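Local coordinates for protein probable M18 family aminopeptidase 1 (Thermotoga maritima, PDB 2GLF) that probably acts as a zinc-dependent aminopeptidase of the M18 family, cleaving residues from the amino termini of peptides, and carries manganese ions in this crystal, at residues K140-I150 with M212-F220; S364-V373 with A404-I415. All coordinates share one frame; numbering follows the deposited sequence.

Contact 1. Residues K140-I150 with M212-F220; sequences KNDGTEIEIHI and MYGITEEDF
Ile148 and Tyr213 meet in a CH-pi contact: CD1 of Ile148 lies 3.4 Å from the centroid of the Tyr213 ring, 14° off its normal. Ile148 reaches there because its CG1 lies beside its own backbone N and CD1 turns again at the next bond (chi2 -62°), bringing the methyl over the aromatic face. CG of the poorly ordered selenomethionine Met212 lies over the opposite face, toward the rim. Ile146 and Ile150 come at the tyrosine obliquely from either end of the group: Ile146 CG2 is 3.8 Å from Tyr213 CB, whereas Ile150 CD1 is 4.2 Å from Tyr213 CZ. The phenol oxygen is hydrogen-bonded to a water 3.1 Å from Tyr213 OH, and that water accepts the N-H of His149. Replacing Tyr213 by alanine would probably open a gap beneath Ile148 and deprive this water of its bridging partner.

Farther along, Ile146 CD1 packs on Ile215 CG2, and the bend at chi2 (-88°) puts Lys140 CD 3.9 Å from Ile215 CG2; the later bends steer only CE and NZ. Lys140 NZ stays 5.7 Å from Asp219 OD1, too far for a salt bridge. That carboxylate instead accepts from Thr216 N through OD1, while OD2 takes a water held by Asn141 N and a salt bridge from Arg377 of a neighbouring subunit.

Strand 145-150 is an edge strand, within this chain, of a six-stranded antiparallel sheet, bonded to strand 132-139. Its isoleucines at alternate positions receive the end of helix 200-213 and the following turn: a helix-on-sheet arrangement, consistent with the second domain of M18 peptidases.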
loop_
_atom_site.group_PDB
_atom_site.type_symbol
_atom_site.label_atom_id
_atom_site.label_comp_id
_atom_site.label_asym_id
_atom_site.label_seq_id
_atom_site.Cartn_x
_atom_site.Cartn_y
_atom_site.Cartn_z
ATOM N N LYS A 140 25.441 -46.001 21.303
ATOM C CA LYS A 140 26.414 -46.423 20.299
ATOM C C LYS A 140 25.698 -47.454 19.429
ATOM O O LYS A 140 24.569 -47.851 19.734
ATOM C CB LYS A 140 27.636 -47.063 20.973
ATOM C CG LYS A 140 28.161 -46.290 22.173
ATOM C CD LYS A 140 29.170 -45.226 21.783
ATOM C CE LYS A 140 30.587 -45.787 21.839
ATOM N NZ LYS A 140 30.998 -46.206 23.222
ATOM N N ASN A 141 26.341 -47.893 18.354
ATOM C CA ASN A 141 25.710 -48.878 17.485
ATOM C C ASN A 141 25.593 -50.224 18.193
ATOM O O ASN A 141 24.808 -51.079 17.791
ATOM C CB ASN A 141 26.512 -49.050 16.196
ATOM C CG ASN A 141 25.732 -49.786 15.128
ATOM O OD1 ASN A 141 25.180 -50.858 15.374
ATOM N ND2 ASN A 141 25.685 -49.216 13.930
ATOM N N ASP A 142 26.372 -50.403 19.255
ATOM C CA ASP A 142 26.357 -51.651 20.013
ATOM C C ASP A 142 25.380 -51.620 21.182
ATOM O O ASP A 142 25.428 -52.483 22.050
ATOM C CB ASP A 142 27.753 -51.958 20.550
ATOM C CG ASP A 142 28.171 -51.003 21.646
ATOM O OD1 ASP A 142 29.347 -51.052 22.062
ATOM O OD2 ASP A 142 27.325 -50.203 22.097
ATOM N N GLY A 143 24.511 -50.616 21.215
ATOM C CA GLY A 143 23.547 -50.522 22.296
ATOM C C GLY A 143 24.039 -49.830 23.558
ATOM O O GLY A 143 23.243 -49.554 24.457
ATOM N N THR A 144 25.337 -49.546 23.639
ATOM C CA THR A 144 25.908 -48.875 24.810
ATOM C C THR A 144 25.338 -47.465 24.994
ATOM O O THR A 144 25.467 -46.610 24.119
ATOM C CB THR A 144 27.450 -48.784 24.696
ATOM O OG1 THR A 144 28.021 -50.087 24.872
ATOM C CG2 THR A 144 28.015 -47.845 25.745
ATOM N N GLU A 145 24.711 -47.230 26.141
ATOM C CA GLU A 145 24.111 -45.936 26.443
ATOM C C GLU A 145 25.155 -44.955 26.956
ATOM O O GLU A 145 26.046 -45.332 27.713
ATOM C CB GLU A 145 23.006 -46.123 27.480
ATOM C CG GLU A 145 22.400 -44.850 28.012
ATOM C CD GLU A 145 21.287 -45.132 29.000
ATOM O OE1 GLU A 145 20.144 -45.397 28.563
ATOM O OE2 GLU A 145 21.563 -45.107 30.219
ATOM N N ILE A 146 25.041 -43.695 26.543
ATOM C CA ILE A 146 25.989 -42.662 26.951
ATOM C C ILE A 146 25.297 -41.369 27.361
ATOM O O ILE A 146 24.603 -40.744 26.568
ATOM C CB ILE A 146 26.990 -42.352 25.812
ATOM C CG1 ILE A 146 27.818 -43.601 25.505
ATOM C CG2 ILE A 146 27.899 -41.194 26.204
ATOM C CD1 ILE A 146 28.901 -43.390 24.475
ATOM N N GLU A 147 25.499 -40.969 28.610
ATOM C CA GLU A 147 24.894 -39.749 29.124
ATOM C C GLU A 147 25.733 -38.511 28.793
ATOM O O GLU A 147 26.963 -38.578 28.712
ATOM C CB GLU A 147 24.695 -39.863 30.639
ATOM C CG GLU A 147 23.263 -39.629 31.085
ATOM C CD GLU A 147 23.055 -39.891 32.564
ATOM O OE1 GLU A 147 23.688 -39.201 33.393
ATOM O OE2 GLU A 147 22.257 -40.792 32.897
ATOM N N ILE A 148 25.058 -37.382 28.600
ATOM C CA ILE A 148 25.726 -36.131 28.270
ATOM C C ILE A 148 25.253 -34.973 29.147
ATOM O O ILE A 148 24.055 -34.691 29.233
ATOM C CB ILE A 148 25.498 -35.756 26.782
ATOM C CG1 ILE A 148 26.158 -36.797 25.879
ATOM C CG2 ILE A 148 26.097 -34.383 26.479
ATOM C CD1 ILE A 148 27.647 -36.888 26.063
ATOM N N HIS A 149 26.210 -34.314 29.795
ATOM C CA HIS A 149 25.935 -33.167 30.653
ATOM C C HIS A 149 27.103 -32.197 30.576
ATOM O O HIS A 149 28.031 -32.262 31.375
ATOM C CB HIS A 149 25.729 -33.623 32.091
ATOM C CG HIS A 149 24.597 -34.582 32.253
ATOM N ND1 HIS A 149 23.277 -34.204 32.126
ATOM C CD2 HIS A 149 24.585 -35.913 32.496
ATOM C CE1 HIS A 149 22.501 -35.261 32.286
ATOM N NE2 HIS A 149 23.270 -36.310 32.512
ATOM N N ILE A 150 27.056 -31.303 29.598
ATOM C CA ILE A 150 28.112 -30.323 29.415
ATOM C C ILE A 150 27.557 -28.925 29.635
ATOM O O ILE A 150 26.536 -28.567 29.060
ATOM C CB ILE A 150 28.691 -30.413 28.013
ATOM C CG1 ILE A 150 28.983 -31.880 27.680
ATOM C CG2 ILE A 150 29.961 -29.585 27.930
ATOM C CD1 ILE A 150 29.537 -32.099 26.300
HETATM N N MSE A 212 36.300 -38.512 24.368
HETATM C CA MSE A 212 35.572 -38.200 25.587
HETATM C C MSE A 212 34.509 -39.238 25.933
HETATM O O MSE A 212 34.487 -39.763 27.043
HETATM C CB MSE A 212 34.915 -36.828 25.456
HETATM C CG MSE A 212 34.382 -36.294 26.757
HETATM SE SE MSE A 212 35.774 -36.277 28.087
HETATM C CE MSE A 212 35.151 -37.720 29.215
ATOM N N TYR A 213 33.630 -39.540 24.981
ATOM C CA TYR A 213 32.557 -40.504 25.210
ATOM C C TYR A 213 32.682 -41.735 24.328
ATOM O O TYR A 213 31.836 -42.627 24.368
ATOM C CB TYR A 213 31.206 -39.831 24.961
ATOM C CG TYR A 213 31.074 -38.497 25.651
ATOM C CD1 TYR A 213 31.396 -37.312 24.992
ATOM C CD2 TYR A 213 30.647 -38.422 26.978
ATOM C CE1 TYR A 213 31.291 -36.081 25.637
ATOM C CE2 TYR A 213 30.541 -37.203 27.636
ATOM C CZ TYR A 213 30.862 -36.038 26.962
ATOM O OH TYR A 213 30.739 -34.838 27.619
ATOM N N GLY A 214 33.741 -41.778 23.529
ATOM C CA GLY A 214 33.958 -42.909 22.642
ATOM C C GLY A 214 32.912 -42.994 21.550
ATOM O O GLY A 214 32.741 -44.041 20.935
ATOM N N ILE A 215 32.227 -41.880 21.298
ATOM C CA ILE A 215 31.180 -41.839 20.286
ATOM C C ILE A 215 31.635 -41.500 18.872
ATOM O O ILE A 215 32.736 -41.002 18.645
ATOM C CB ILE A 215 30.049 -40.843 20.678
ATOM C CG1 ILE A 215 30.615 -39.436 20.868
ATOM C CG2 ILE A 215 29.368 -41.307 21.950
ATOM C CD1 ILE A 215 29.549 -38.390 21.201
ATOM N N THR A 216 30.750 -41.798 17.928
ATOM C CA THR A 216 30.966 -41.546 16.515
ATOM C C THR A 216 29.822 -40.635 16.057
ATOM O O THR A 216 28.774 -40.577 16.698
ATOM C CB THR A 216 30.948 -42.868 15.714
ATOM O OG1 THR A 216 31.220 -42.598 14.336
ATOM C CG2 THR A 216 29.598 -43.551 15.833
ATOM N N GLU A 217 30.023 -39.923 14.958
ATOM C CA GLU A 217 29.011 -39.008 14.455
ATOM C C GLU A 217 27.644 -39.635 14.222
ATOM O O GLU A 217 26.619 -38.996 14.476
ATOM C CB GLU A 217 29.497 -38.354 13.169
ATOM C CG GLU A 217 28.545 -37.346 12.594
ATOM C CD GLU A 217 29.136 -36.630 11.408
ATOM O OE1 GLU A 217 29.978 -37.241 10.710
ATOM O OE2 GLU A 217 28.753 -35.464 11.167
ATOM N N GLU A 218 27.615 -40.875 13.742
ATOM C CA GLU A 218 26.331 -41.533 13.495
ATOM C C GLU A 218 25.544 -41.794 14.780
ATOM O O GLU A 218 24.349 -42.098 14.733
ATOM C CB GLU A 218 26.532 -42.845 12.740
ATOM C CG GLU A 218 25.232 -43.584 12.459
ATOM C CD GLU A 218 25.444 -44.865 11.682
ATOM O OE1 GLU A 218 24.609 -45.785 11.817
ATOM O OE2 GLU A 218 26.440 -44.950 10.931
ATOM N N ASP A 219 26.211 -41.650 15.923
ATOM C CA ASP A 219 25.572 -41.873 17.215
ATOM C C ASP A 219 24.607 -40.770 17.612
ATOM O O ASP A 219 23.762 -40.979 18.482
ATOM C CB ASP A 219 26.625 -42.057 18.308
ATOM C CG ASP A 219 27.353 -43.380 18.197
ATOM O OD1 ASP A 219 28.308 -43.601 18.967
ATOM O OD2 ASP A 219 26.970 -44.205 17.340
ATOM N N PHE A 220 24.726 -39.597 16.999
ATOM C CA PHE A 220 23.808 -38.505 17.321
ATOM C C PHE A 220 22.406 -38.866 16.866
ATOM O O PHE A 220 21.428 -38.449 17.479
ATOM C CB PHE A 220 24.232 -37.197 16.651
ATOM C CG PHE A 220 25.379 -36.515 17.327
ATOM C CD1 PHE A 220 26.610 -36.399 16.694
ATOM C CD2 PHE A 220 25.231 -35.984 18.607
ATOM C CE1 PHE A 220 27.679 -35.763 17.331
ATOM C CE2 PHE A 220 26.294 -35.349 19.248
ATOM C CZ PHE A 220 27.517 -35.238 18.611
HETATM O O HOH W 1 28.842 -46.778 17.345
HETATM O O HOH W 2 28.837 -35.449 29.976
#

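Contact 2. Residues S364-V373 with A404-I415; sequences STNDAHAEFV and AKFFAERGSDVI
Phe372 receives Asp413 over one face, with Asp413 CB 3.9 Å from the ring centroid and 12° off the normal. At the ring's edge, near its plane, Val414 O stands 3.4 Å from Phe372 CD1, and Ile415 CG2 comes in obliquely, 3.5 Å from Phe372 CE1. The phenylalanine extends with CG anti to the backbone N (chi1 -168°), which carries the ring away from helix 370-382 onto residues 413-415. Alongside, Ala368 CB touches Ile415 CD1.

The carboxylate of Asp413 turns to His369: OD1 lies near the imidazole plane, 3.2 Å from His369 CD2, with ring and carboxylate planes 73° apart. OD1 also accepts from a water, which in turn takes the N-H of His369, the N-cap residue of helix 370-382. A neighbouring subunit takes up Asp413 OD2, by a salt bridge from Arg69, and His369 ND1, by a hydrogen bond with Lys71.

Helix 404-408 is met by the incoming loop. Asn366 points its amide across the helix, with ND2 3.4 Å from Ala408 CB, and its CB packs 4.1 Å from Ala404 CB. Beyond it, Lys405 NZ donates to Ser364 O at 2.6 Å, from above the carbonyl plane.

What positions this layer is the sheet. Backbone bonds from Asp413 to Val322 and from Ile415 to Ser324 join the start of strand 414-421 to strand 321-329, its parallel neighbour. Val414 packs on Val322 and Ala404 on Ser324. Helix 404-408 thus leads through a type I beta turn, Ala408 to Gly411, into strand 414-421, an inner strand between 321-329 and 351-354, while the loop 364-369 passes both and enters helix 370-382.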
loop_
_atom_site.group_PDB
_atom_site.type_symbol
_atom_site.label_atom_id
_atom_site.label_comp_id
_atom_site.label_asym_id
_atom_site.label_seq_id
_atom_site.Cartn_x
_atom_site.Cartn_y
_atom_site.Cartn_z
ATOM N N SER A 364 -11.540 -25.735 22.310
ATOM C CA SER A 364 -10.569 -26.748 22.712
ATOM C C SER A 364 -10.033 -26.663 24.140
ATOM O O SER A 364 -8.850 -26.909 24.376
ATOM C CB SER A 364 -9.387 -26.727 21.741
ATOM O OG SER A 364 -9.832 -26.846 20.402
ATOM N N THR A 365 -10.889 -26.320 25.096
ATOM C CA THR A 365 -10.442 -26.231 26.478
ATOM C C THR A 365 -11.440 -26.838 27.445
ATOM O O THR A 365 -12.654 -26.805 27.221
ATOM C CB THR A 365 -10.201 -24.774 26.918
ATOM O OG1 THR A 365 -9.691 -24.762 28.257
ATOM C CG2 THR A 365 -11.500 -23.977 26.886
ATOM N N ASN A 366 -10.917 -27.408 28.520
ATOM C CA ASN A 366 -11.775 -27.981 29.537
ATOM C C ASN A 366 -12.383 -26.802 30.285
ATOM O O ASN A 366 -11.736 -25.774 30.450
ATOM C CB ASN A 366 -10.963 -28.847 30.495
ATOM C CG ASN A 366 -11.769 -29.284 31.692
ATOM O OD1 ASN A 366 -11.469 -28.909 32.827
ATOM N ND2 ASN A 366 -12.813 -30.072 31.448
ATOM N N ASP A 367 -13.622 -26.944 30.728
ATOM C CA ASP A 367 -14.282 -25.868 31.448
ATOM C C ASP A 367 -14.969 -26.402 32.705
ATOM O O ASP A 367 -16.151 -26.760 32.675
ATOM C CB ASP A 367 -15.299 -25.189 30.532
ATOM C CG ASP A 367 -15.906 -23.954 31.152
ATOM O OD1 ASP A 367 -16.687 -23.264 30.458
ATOM O OD2 ASP A 367 -15.601 -23.672 32.330
ATOM N N ALA A 368 -14.215 -26.453 33.803
ATOM C CA ALA A 368 -14.710 -26.944 35.085
ATOM C C ALA A 368 -16.156 -26.551 35.354
ATOM O O ALA A 368 -16.512 -25.375 35.292
ATOM C CB ALA A 368 -13.833 -26.431 36.200
ATOM N N HIS A 369 -16.981 -27.551 35.652
ATOM C CA HIS A 369 -18.395 -27.339 35.937
ATOM C C HIS A 369 -18.531 -26.576 37.249
ATOM O O HIS A 369 -17.701 -26.716 38.141
ATOM C CB HIS A 369 -19.107 -28.685 36.062
ATOM C CG HIS A 369 -18.954 -29.568 34.865
ATOM N ND1 HIS A 369 -19.425 -29.221 33.617
ATOM C CD2 HIS A 369 -18.408 -30.800 34.731
ATOM C CE1 HIS A 369 -19.178 -30.202 32.766
ATOM N NE2 HIS A 369 -18.562 -31.172 33.416
ATOM N N ALA A 370 -19.579 -25.775 37.370
ATOM C CA ALA A 370 -19.792 -25.009 38.583
ATOM C C ALA A 370 -19.771 -25.907 39.822
ATOM O O ALA A 370 -19.163 -25.560 40.840
ATOM C CB ALA A 370 -21.109 -24.270 38.499
ATOM N N GLU A 371 -20.427 -27.062 39.736
ATOM C CA GLU A 371 -20.483 -27.984 40.866
ATOM C C GLU A 371 -19.094 -28.344 41.375
ATOM O O GLU A 371 -18.852 -28.353 42.583
ATOM C CB GLU A 371 -21.238 -29.265 40.494
ATOM C CG GLU A 371 -21.669 -29.363 39.039
ATOM C CD GLU A 371 -22.830 -28.449 38.699
ATOM O OE1 GLU A 371 -23.950 -28.684 39.207
ATOM O OE2 GLU A 371 -22.616 -27.495 37.922
ATOM N N PHE A 372 -18.174 -28.631 40.459
ATOM C CA PHE A 372 -16.819 -28.990 40.855
ATOM C C PHE A 372 -16.069 -27.785 41.426
ATOM O O PHE A 372 -15.334 -27.909 42.405
ATOM C CB PHE A 372 -16.045 -29.563 39.672
ATOM C CG PHE A 372 -14.759 -30.216 40.063
ATOM C CD1 PHE A 372 -13.605 -30.022 39.312
ATOM C CD2 PHE A 372 -14.695 -31.026 41.193
ATOM C CE1 PHE A 372 -12.402 -30.626 39.683
ATOM C CE2 PHE A 372 -13.499 -31.635 41.576
ATOM C CZ PHE A 372 -12.352 -31.437 40.823
ATOM N N VAL A 373 -16.240 -26.617 40.818
ATOM C CA VAL A 373 -15.573 -25.430 41.329
ATOM C C VAL A 373 -16.107 -25.186 42.743
ATOM O O VAL A 373 -15.393 -24.691 43.625
ATOM C CB VAL A 373 -15.854 -24.194 40.441
ATOM C CG1 VAL A 373 -15.107 -22.979 40.980
ATOM C CG2 VAL A 373 -15.435 -24.483 39.008
ATOM N N ALA A 404 -5.682 -30.758 31.147
ATOM C CA ALA A 404 -6.912 -31.033 31.873
ATOM C C ALA A 404 -7.941 -31.717 30.981
ATOM O O ALA A 404 -8.528 -32.729 31.363
ATOM C CB ALA A 404 -7.489 -29.739 32.438
ATOM N N LYS A 405 -8.156 -31.171 29.789
ATOM C CA LYS A 405 -9.133 -31.736 28.861
ATOM C C LYS A 405 -9.044 -33.265 28.701
ATOM O O LYS A 405 -10.065 -33.960 28.710
ATOM C CB LYS A 405 -8.992 -31.078 27.483
ATOM C CG LYS A 405 -7.697 -31.421 26.768
ATOM C CD LYS A 405 -7.717 -30.976 25.314
ATOM C CE LYS A 405 -7.697 -29.462 25.177
ATOM N NZ LYS A 405 -7.599 -29.066 23.746
ATOM N N PHE A 406 -7.825 -33.780 28.557
ATOM C CA PHE A 406 -7.604 -35.209 28.367
ATOM C C PHE A 406 -8.134 -36.081 29.490
ATOM O O PHE A 406 -8.616 -37.192 29.252
ATOM C CB PHE A 406 -6.117 -35.487 28.170
ATOM C CG PHE A 406 -5.512 -34.716 27.041
ATOM C CD1 PHE A 406 -6.113 -34.719 25.782
ATOM C CD2 PHE A 406 -4.351 -33.966 27.235
ATOM C CE1 PHE A 406 -5.573 -33.985 24.730
ATOM C CE2 PHE A 406 -3.800 -33.225 26.186
ATOM C CZ PHE A 406 -4.415 -33.235 24.929
ATOM N N PHE A 407 -8.043 -35.588 30.717
ATOM C CA PHE A 407 -8.524 -36.359 31.849
ATOM C C PHE A 407 -10.036 -36.261 31.979
ATOM O O PHE A 407 -10.700 -37.241 32.327
ATOM C CB PHE A 407 -7.817 -35.906 33.126
ATOM C CG PHE A 407 -6.352 -36.200 33.116
ATOM C CD1 PHE A 407 -5.478 -35.404 32.387
ATOM C CD2 PHE A 407 -5.856 -37.331 33.756
ATOM C CE1 PHE A 407 -4.135 -35.728 32.291
ATOM C CE2 PHE A 407 -4.505 -37.670 33.666
ATOM C CZ PHE A 407 -3.645 -36.866 32.930
ATOM N N ALA A 408 -10.581 -35.084 31.685
ATOM C CA ALA A 408 -12.023 -34.888 31.743
ATOM C C ALA A 408 -12.605 -35.742 30.621
ATOM O O ALA A 408 -13.774 -36.128 30.648
ATOM C CB ALA A 408 -12.361 -33.424 31.524
ATOM N N GLU A 409 -11.753 -36.028 29.640
ATOM C CA GLU A 409 -12.102 -36.831 28.475
ATOM C C GLU A 409 -12.292 -38.273 28.927
ATOM O O GLU A 409 -13.005 -39.047 28.287
ATOM C CB GLU A 409 -10.964 -36.767 27.448
ATOM C CG GLU A 409 -11.399 -36.541 26.010
ATOM C CD GLU A 409 -10.217 -36.399 25.056
ATOM O OE1 GLU A 409 -9.523 -37.408 24.803
ATOM O OE2 GLU A 409 -9.979 -35.273 24.562
ATOM N N ARG A 410 -11.653 -38.623 30.041
ATOM C CA ARG A 410 -11.747 -39.975 30.578
ATOM C C ARG A 410 -12.854 -40.176 31.607
ATOM O O ARG A 410 -12.858 -41.173 32.331
ATOM C CB ARG A 410 -10.413 -40.402 31.182
ATOM C CG ARG A 410 -9.270 -40.382 30.193
ATOM C CD ARG A 410 -8.099 -41.172 30.729
ATOM N NE ARG A 410 -6.826 -40.587 30.327
ATOM C CZ ARG A 410 -6.425 -40.450 29.070
ATOM N NH1 ARG A 410 -7.199 -40.861 28.075
ATOM N NH2 ARG A 410 -5.256 -39.888 28.816
ATOM N N GLY A 411 -13.778 -39.225 31.688
ATOM C CA GLY A 411 -14.890 -39.372 32.605
ATOM C C GLY A 411 -14.837 -38.726 33.971
ATOM O O GLY A 411 -15.841 -38.753 34.686
ATOM N N SER A 412 -13.704 -38.146 34.354
ATOM C CA SER A 412 -13.612 -37.510 35.668
ATOM C C SER A 412 -13.574 -35.990 35.591
ATOM O O SER A 412 -13.196 -35.426 34.569
ATOM C CB SER A 412 -12.383 -38.024 36.423
ATOM O OG SER A 412 -11.218 -37.920 35.633
ATOM N N ASP A 413 -13.974 -35.337 36.680
ATOM C CA ASP A 413 -13.991 -33.879 36.760
ATOM C C ASP A 413 -12.595 -33.310 36.989
ATOM O O ASP A 413 -11.831 -33.816 37.812
ATOM C CB ASP A 413 -14.935 -33.434 37.875
ATOM C CG ASP A 413 -16.395 -33.569 37.481
ATOM O OD1 ASP A 413 -16.955 -32.612 36.907
ATOM O OD2 ASP A 413 -16.983 -34.640 37.728
ATOM N N VAL A 414 -12.275 -32.250 36.251
ATOM C CA VAL A 414 -10.969 -31.610 36.333
ATOM C C VAL A 414 -11.067 -30.102 36.535
ATOM O O VAL A 414 -12.106 -29.495 36.268
ATOM C CB VAL A 414 -10.174 -31.868 35.055
ATOM C CG1 VAL A 414 -8.704 -31.541 35.275
ATOM C CG2 VAL A 414 -10.375 -33.309 34.621
ATOM N N ILE A 415 -9.968 -29.511 36.999
ATOM C CA ILE A 415 -9.880 -28.071 37.257
ATOM C C ILE A 415 -8.418 -27.632 37.219
ATOM O O ILE A 415 -7.580 -28.189 37.920
ATOM C CB ILE A 415 -10.459 -27.708 38.656
ATOM C CG1 ILE A 415 -10.380 -26.201 38.897
ATOM C CG2 ILE A 415 -9.688 -28.437 39.744
ATOM C CD1 ILE A 415 -11.234 -25.392 37.963
HETATM O O HOH W 3 -15.661 -30.175 36.015
#

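Contacts 1 and 2 lie on opposite sides of the chain's centre, their centres 43 Å apart and their nearest atoms about 26 Å apart, so neither touches the other within one subunit. They differ in their relation to the metals. Contact 1 lies away from the annotated sites, whereas in contact 2 the Ala404 side chain is about 11 Å from a manganese ion and about 10 Å from the side chain of His92, which with Asp249 and Asp326 forms one of the manganese sites; Asp326 lies on strand 321-329 beside contact 2. In the twelve-chain assembly Asp219 of contact 1 forms a salt bridge with Arg377 of a neighbouring copy, on helix 370-382, whose first turn is part of that copy's contact 2.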